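Local atomic coordinates of E3 ubiquitin-protein ligase RNF31 (Mus musculus, PDB entry 5Y3T), a protein that catalyses the transfer of ubiquitin to target proteins as a RING-type E3 ligase and binds HOIL-1, probably through its UBA region. Residues B[34-39]-B[43-48]; B[118-123]-B[128-133]. All coordinates share one frame; numbering follows the deposited sequence.

The two contacts come one after the other along the chain, contact 1 closing before contact 2 opens, and lie on opposite sides of its centre. Their own centres are 31 Å apart and their nearest atoms about 19 Å, so they do not touch. Contact 1 joins helix 27-37 to helix 42-64 at the surface; contact 2 joins helix 116-122 to helix 127-145 and is partly buried. They are thus two separate helix-loop-helix corners, each packing locally, at different places in the UBA-pair region of a mainly helical fragment with no strand. Another protein chain of the assembly meets the 128-133 side of contact 2, whereas none touches contact 1.

Contact 1. Residues B[34-39]-B[43-48]; sequences LQYSGT and LQWLRS
Tyr36, in the last turn of helix 27-37, meets Trp45 with one corner of its ring: CD2 comes to 3.7 Å from Trp45 CZ2, on the benzene half of the indole, and the two side chains cross at about a right angle. The phenol also packs edge-to-face with Trp80 and rests on Val53 and Met56 of helix 42-64, so it belongs to a wider aromatic and apolar patch.

Next comes Ser37, which sits over one face of the indole. Its CB is 3.6 Å from Trp45 NE1. The same Ser37 CB lies 3.9 Å from the centroid of the five-membered ring of Trp45, a CH-pi contact set toward the rim of the indole. The hydroxyl turns back to its own backbone. With OG between the backbone N and the carbonyl carbon (chi1 73°), it accepts a hydrogen bond from Thr39 N, 3.0 Å away and nearly straight at 166°, and gives one to Ala33 O. This double grip fixes the hydroxyl and ties down the end of the helix.

After Gly38, which ends the helix with positive phi, Thr39 does its nearest touching with the methyl, CG2 lying 3.8 Å from Trp45 CB, while OG1 is hydrogen-bonded to Val41 N in the connection.

Trp45 thus carries nearly all of the second side of the contact. Its CG lies anti to the backbone N, and this chi1 of -171° carries the indole across to the end of helix 27-37, where it touches Ala33, while it still packs on Leu50 and Val53 of its own helix. The ST turn of Ser37 and Thr39, packed on a tryptophan from the following helix, makes a compact helix-loop-helix corner within the helical UBA-pair region.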
loop_
_atom_site.group_PDB
_atom_site.type_symbol
_atom_site.label_atom_id
_atom_site.label_comp_id
_atom_site.label_asym_id
_atom_site.label_seq_id
_atom_site.Cartn_x
_atom_site.Cartn_y
_atom_site.Cartn_z
ATOM N N LEU B 34 -21.676 -6.939 -0.168
ATOM C CA LEU B 34 -22.848 -6.115 0.130
ATOM C C LEU B 34 -23.013 -4.995 -0.893
ATOM O O LEU B 34 -24.090 -4.819 -1.444
ATOM C CB LEU B 34 -22.786 -5.529 1.544
ATOM C CG LEU B 34 -22.884 -6.521 2.743
ATOM C CD1 LEU B 34 -22.722 -5.868 4.123
ATOM C CD2 LEU B 34 -24.196 -7.274 2.694
ATOM N N GLN B 35 -21.948 -4.264 -1.168
ATOM C CA GLN B 35 -22.010 -3.129 -2.115
ATOM C C GLN B 35 -22.321 -3.541 -3.554
ATOM O O GLN B 35 -23.123 -2.879 -4.200
ATOM C CB GLN B 35 -20.675 -2.404 -2.168
ATOM C CG GLN B 35 -20.292 -1.751 -0.878
ATOM C CD GLN B 35 -21.147 -0.565 -0.651
ATOM O OE1 GLN B 35 -22.141 -0.653 0.041
ATOM N NE2 GLN B 35 -20.782 0.552 -1.253
ATOM N N TYR B 36 -21.655 -4.588 -4.047
ATOM C CA TYR B 36 -21.865 -5.091 -5.404
ATOM C C TYR B 36 -23.259 -5.712 -5.673
ATOM O O TYR B 36 -23.892 -5.416 -6.681
ATOM C CB TYR B 36 -20.794 -6.117 -5.754
ATOM C CG TYR B 36 -20.701 -6.436 -7.231
ATOM C CD1 TYR B 36 -20.155 -5.512 -8.134
ATOM C CD2 TYR B 36 -21.147 -7.652 -7.738
ATOM C CE1 TYR B 36 -20.071 -5.789 -9.499
ATOM C CE2 TYR B 36 -21.073 -7.940 -9.098
ATOM C CZ TYR B 36 -20.528 -7.011 -9.975
ATOM O OH TYR B 36 -20.453 -7.291 -11.312
ATOM N N SER B 37 -23.728 -6.557 -4.769
ATOM C CA SER B 37 -24.895 -7.386 -5.008
ATOM C C SER B 37 -26.135 -7.032 -4.221
ATOM O O SER B 37 -27.221 -7.479 -4.564
ATOM C CB SER B 37 -24.532 -8.803 -4.687
ATOM O OG SER B 37 -24.429 -8.921 -3.299
ATOM N N GLY B 38 -25.987 -6.287 -3.136
ATOM C CA GLY B 38 -27.081 -6.087 -2.198
ATOM C C GLY B 38 -27.546 -7.364 -1.463
ATOM O O GLY B 38 -28.543 -7.322 -0.752
ATOM N N THR B 39 -26.838 -8.480 -1.603
ATOM C CA THR B 39 -27.182 -9.747 -0.916
ATOM C C THR B 39 -27.421 -9.591 0.609
ATOM O O THR B 39 -26.742 -8.790 1.286
ATOM C CB THR B 39 -26.106 -10.838 -1.175
ATOM O OG1 THR B 39 -26.493 -12.067 -0.555
ATOM C CG2 THR B 39 -24.734 -10.424 -0.590
ATOM N N LEU B 43 -21.944 -14.310 3.015
ATOM C CA LEU B 43 -21.097 -15.505 2.982
ATOM C C LEU B 43 -21.429 -16.388 1.818
ATOM O O LEU B 43 -20.533 -16.826 1.098
ATOM C CB LEU B 43 -21.199 -16.302 4.280
ATOM C CG LEU B 43 -20.652 -15.559 5.514
ATOM C CD1 LEU B 43 -20.909 -16.382 6.764
ATOM C CD2 LEU B 43 -19.160 -15.249 5.351
ATOM N N GLN B 44 -22.722 -16.615 1.607
ATOM C CA GLN B 44 -23.171 -17.433 0.478
ATOM C C GLN B 44 -22.711 -16.843 -0.828
ATOM O O GLN B 44 -22.104 -17.545 -1.621
ATOM C CB GLN B 44 -24.689 -17.620 0.467
ATOM C CG GLN B 44 -25.167 -18.693 1.444
ATOM C CD GLN B 44 -26.670 -18.859 1.403
ATOM O OE1 GLN B 44 -27.250 -19.023 0.328
ATOM N NE2 GLN B 44 -27.315 -18.778 2.566
ATOM N N TRP B 45 -22.957 -15.544 -1.021
ATOM C CA TRP B 45 -22.540 -14.861 -2.247
ATOM C C TRP B 45 -21.065 -15.015 -2.525
ATOM O O TRP B 45 -20.688 -15.275 -3.665
ATOM C CB TRP B 45 -22.939 -13.373 -2.258
ATOM C CG TRP B 45 -22.713 -12.695 -3.598
ATOM C CD1 TRP B 45 -23.615 -12.554 -4.620
ATOM C CD2 TRP B 45 -21.493 -12.068 -4.053
ATOM N NE1 TRP B 45 -23.032 -11.881 -5.682
ATOM C CE2 TRP B 45 -21.741 -11.560 -5.353
ATOM C CE3 TRP B 45 -20.219 -11.882 -3.480
ATOM C CZ2 TRP B 45 -20.770 -10.900 -6.085
ATOM C CZ3 TRP B 45 -19.245 -11.216 -4.208
ATOM C CH2 TRP B 45 -19.526 -10.730 -5.504
ATOM N N LEU B 46 -20.227 -14.852 -1.504
ATOM C CA LEU B 46 -18.781 -14.984 -1.674
ATOM C C LEU B 46 -18.403 -16.371 -2.146
ATOM O O LEU B 46 -17.698 -16.462 -3.140
ATOM C CB LEU B 46 -18.008 -14.635 -0.394
ATOM C CG LEU B 46 -17.967 -13.137 -0.052
ATOM C CD1 LEU B 46 -17.600 -12.924 1.406
ATOM C CD2 LEU B 46 -17.011 -12.364 -0.939
ATOM N N ARG B 47 -18.843 -17.430 -1.449
ATOM C CA ARG B 47 -18.654 -18.863 -1.928
ATOM C C ARG B 47 -19.060 -19.144 -3.374
ATOM O O ARG B 47 -18.350 -19.789 -4.099
ATOM C CB ARG B 47 -19.460 -19.875 -1.099
ATOM C CG ARG B 47 -18.695 -20.517 0.044
ATOM C CD ARG B 47 -19.550 -21.499 0.853
ATOM N NE ARG B 47 -19.555 -21.124 2.283
ATOM C CZ ARG B 47 -20.535 -20.476 2.933
ATOM N NH1 ARG B 47 -21.677 -20.122 2.329
ATOM N NH2 ARG B 47 -20.381 -20.191 4.230
ATOM N N SER B 48 -20.221 -18.660 -3.778
ATOM C CA SER B 48 -20.799 -19.031 -5.070
ATOM C C SER B 48 -20.517 -18.044 -6.242
ATOM O O SER B 48 -20.372 -18.488 -7.379
ATOM C CB SER B 48 -22.308 -19.288 -4.885
ATOM O OG SER B 48 -23.086 -18.185 -5.278
#

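Contact 2. Residues B[118-123]-B[128-133]; sequences QALFQH and ARALTE
Ala119 O is gripped twice by His123: the ring gives it a hydrogen bond from ND1 (3.0 Å, 155°), and the backbone N adds a weak one of 3.2 Å. The ring bond is well formed, reaching a lone pair in the carbonyl plane with the oxygen in the plane of the imidazole. The ring folds back on the last turn of helix 116-122, and the bond holds its rotation.

It stands between the helices. Arg129 O lies over one face, above the ring centre, and CB of Arg129 is 3.7 Å from His123 CD2. At the edge Glu133 OE1 approaches His123 CE1 to 3.3 Å, the carboxylate turned 77° from the ring plane; the negative charge would probably suit the polarised CE1-H.

Behind the histidine, small side chains bring the backbones close. The CB atoms of Ala119 and Ala130 are 3.9 Å apart, and Leu120 CD2 reaches Ala130 CB at 4.1 Å; the same leucine side chain also packs on Val102 and Leu105 of helix 87-107. The axes cross at 129°, a helix-loop-helix corner with Ala119 and Ala130 at the close approach, consistent with the small three-helix bundle of UBA domains.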
loop_
_atom_site.group_PDB
_atom_site.type_symbol
_atom_site.label_atom_id
_atom_site.label_comp_id
_atom_site.label_asym_id
_atom_site.label_seq_id
_atom_site.Cartn_x
_atom_site.Cartn_y
_atom_site.Cartn_z
ATOM N N GLN B 118 5.611 -11.892 -17.058
ATOM C CA GLN B 118 5.427 -13.318 -16.698
ATOM C C GLN B 118 5.653 -13.542 -15.209
ATOM O O GLN B 118 4.863 -14.230 -14.589
ATOM C CB GLN B 118 6.347 -14.239 -17.503
ATOM C CG GLN B 118 6.045 -14.261 -19.003
ATOM C CD GLN B 118 6.381 -12.949 -19.732
ATOM O OE1 GLN B 118 7.139 -12.112 -19.220
ATOM N NE2 GLN B 118 5.801 -12.754 -20.920
ATOM N N ALA B 119 6.704 -12.926 -14.641
ATOM C CA ALA B 119 7.004 -13.032 -13.191
ATOM C C ALA B 119 5.990 -12.354 -12.266
ATOM O O ALA B 119 5.768 -12.826 -11.155
ATOM C CB ALA B 119 8.385 -12.467 -12.895
ATOM N N LEU B 120 5.422 -11.228 -12.703
ATOM C CA LEU B 120 4.365 -10.592 -11.949
ATOM C C LEU B 120 3.111 -11.462 -11.936
ATOM O O LEU B 120 2.511 -11.665 -10.886
ATOM C CB LEU B 120 4.076 -9.160 -12.460
ATOM C CG LEU B 120 5.088 -8.134 -11.950
ATOM C CD1 LEU B 120 4.921 -6.802 -12.633
ATOM C CD2 LEU B 120 5.029 -7.975 -10.431
ATOM N N PHE B 121 2.724 -11.977 -13.090
ATOM C CA PHE B 121 1.603 -12.943 -13.173
ATOM C C PHE B 121 1.883 -14.179 -12.323
ATOM O O PHE B 121 1.038 -14.592 -11.491
ATOM C CB PHE B 121 1.301 -13.351 -14.644
ATOM C CG PHE B 121 0.238 -14.405 -14.775
ATOM C CD1 PHE B 121 -1.098 -14.093 -14.589
ATOM C CD2 PHE B 121 0.578 -15.732 -15.034
ATOM C CE1 PHE B 121 -2.080 -15.081 -14.682
ATOM C CE2 PHE B 121 -0.397 -16.721 -15.114
ATOM C CZ PHE B 121 -1.723 -16.397 -14.952
ATOM N N GLN B 122 3.067 -14.760 -12.519
ATOM C CA GLN B 122 3.484 -15.971 -11.783
ATOM C C GLN B 122 3.361 -15.826 -10.266
ATOM O O GLN B 122 2.999 -16.789 -9.596
ATOM C CB GLN B 122 4.915 -16.414 -12.188
ATOM C CG GLN B 122 5.203 -17.909 -12.120
ATOM C CD GLN B 122 4.277 -18.732 -13.034
ATOM O OE1 GLN B 122 4.091 -18.413 -14.214
ATOM N NE2 GLN B 122 3.677 -19.775 -12.478
ATOM N N HIS B 123 3.609 -14.628 -9.723
ATOM C CA HIS B 123 3.610 -14.425 -8.252
ATOM C C HIS B 123 2.481 -13.606 -7.649
ATOM O O HIS B 123 2.655 -12.992 -6.590
ATOM C CB HIS B 123 4.939 -13.804 -7.885
ATOM C CG HIS B 123 6.049 -14.758 -8.030
ATOM N ND1 HIS B 123 6.748 -14.889 -9.203
ATOM C CD2 HIS B 123 6.501 -15.722 -7.198
ATOM C CE1 HIS B 123 7.630 -15.859 -9.071
ATOM N NE2 HIS B 123 7.490 -16.391 -7.872
ATOM N N ALA B 128 8.119 -8.039 -4.720
ATOM C CA ALA B 128 9.256 -8.557 -3.968
ATOM C C ALA B 128 9.622 -9.935 -4.497
ATOM O O ALA B 128 10.767 -10.163 -4.879
ATOM C CB ALA B 128 8.933 -8.625 -2.501
ATOM N N ARG B 129 8.633 -10.819 -4.604
ATOM C CA ARG B 129 8.866 -12.187 -5.122
ATOM C C ARG B 129 9.205 -12.257 -6.584
ATOM O O ARG B 129 9.991 -13.119 -6.964
ATOM C CB ARG B 129 7.704 -13.108 -4.833
ATOM C CG ARG B 129 7.729 -13.542 -3.391
ATOM C CD ARG B 129 6.527 -14.358 -3.020
ATOM N NE ARG B 129 6.492 -14.550 -1.578
ATOM C CZ ARG B 129 5.574 -15.258 -0.930
ATOM N NH1 ARG B 129 4.588 -15.864 -1.597
ATOM N NH2 ARG B 129 5.650 -15.361 0.398
ATOM N N ALA B 130 8.655 -11.374 -7.409
ATOM C CA ALA B 130 9.098 -11.319 -8.827
ATOM C C ALA B 130 10.590 -10.921 -8.961
ATOM O O ALA B 130 11.350 -11.558 -9.677
ATOM C CB ALA B 130 8.214 -10.379 -9.627
ATOM N N LEU B 131 11.014 -9.886 -8.243
ATOM C CA LEU B 131 12.423 -9.431 -8.248
ATOM C C LEU B 131 13.436 -10.528 -7.869
ATOM O O LEU B 131 14.473 -10.688 -8.530
ATOM C CB LEU B 131 12.567 -8.285 -7.258
ATOM C CG LEU B 131 13.848 -7.487 -7.293
ATOM C CD1 LEU B 131 14.066 -6.840 -8.648
ATOM C CD2 LEU B 131 13.741 -6.451 -6.192
ATOM N N THR B 132 13.109 -11.262 -6.799
ATOM C CA THR B 132 13.825 -12.468 -6.381
ATOM C C THR B 132 14.004 -13.376 -7.594
ATOM O O THR B 132 15.143 -13.585 -8.008
ATOM C CB THR B 132 13.115 -13.220 -5.226
ATOM O OG1 THR B 132 12.982 -12.362 -4.093
ATOM C CG2 THR B 132 13.916 -14.438 -4.761
ATOM N N GLU B 133 12.895 -13.819 -8.206
ATOM C CA GLU B 133 12.936 -14.824 -9.298
ATOM C C GLU B 133 13.743 -14.355 -10.528
ATOM O O GLU B 133 14.546 -15.082 -11.059
ATOM C CB GLU B 133 11.502 -15.273 -9.713
ATOM C CG GLU B 133 11.416 -16.727 -10.238
ATOM C CD GLU B 133 10.186 -17.009 -11.114
ATOM O OE1 GLU B 133 9.426 -17.970 -10.818
ATOM O OE2 GLU B 133 9.958 -16.269 -12.105
#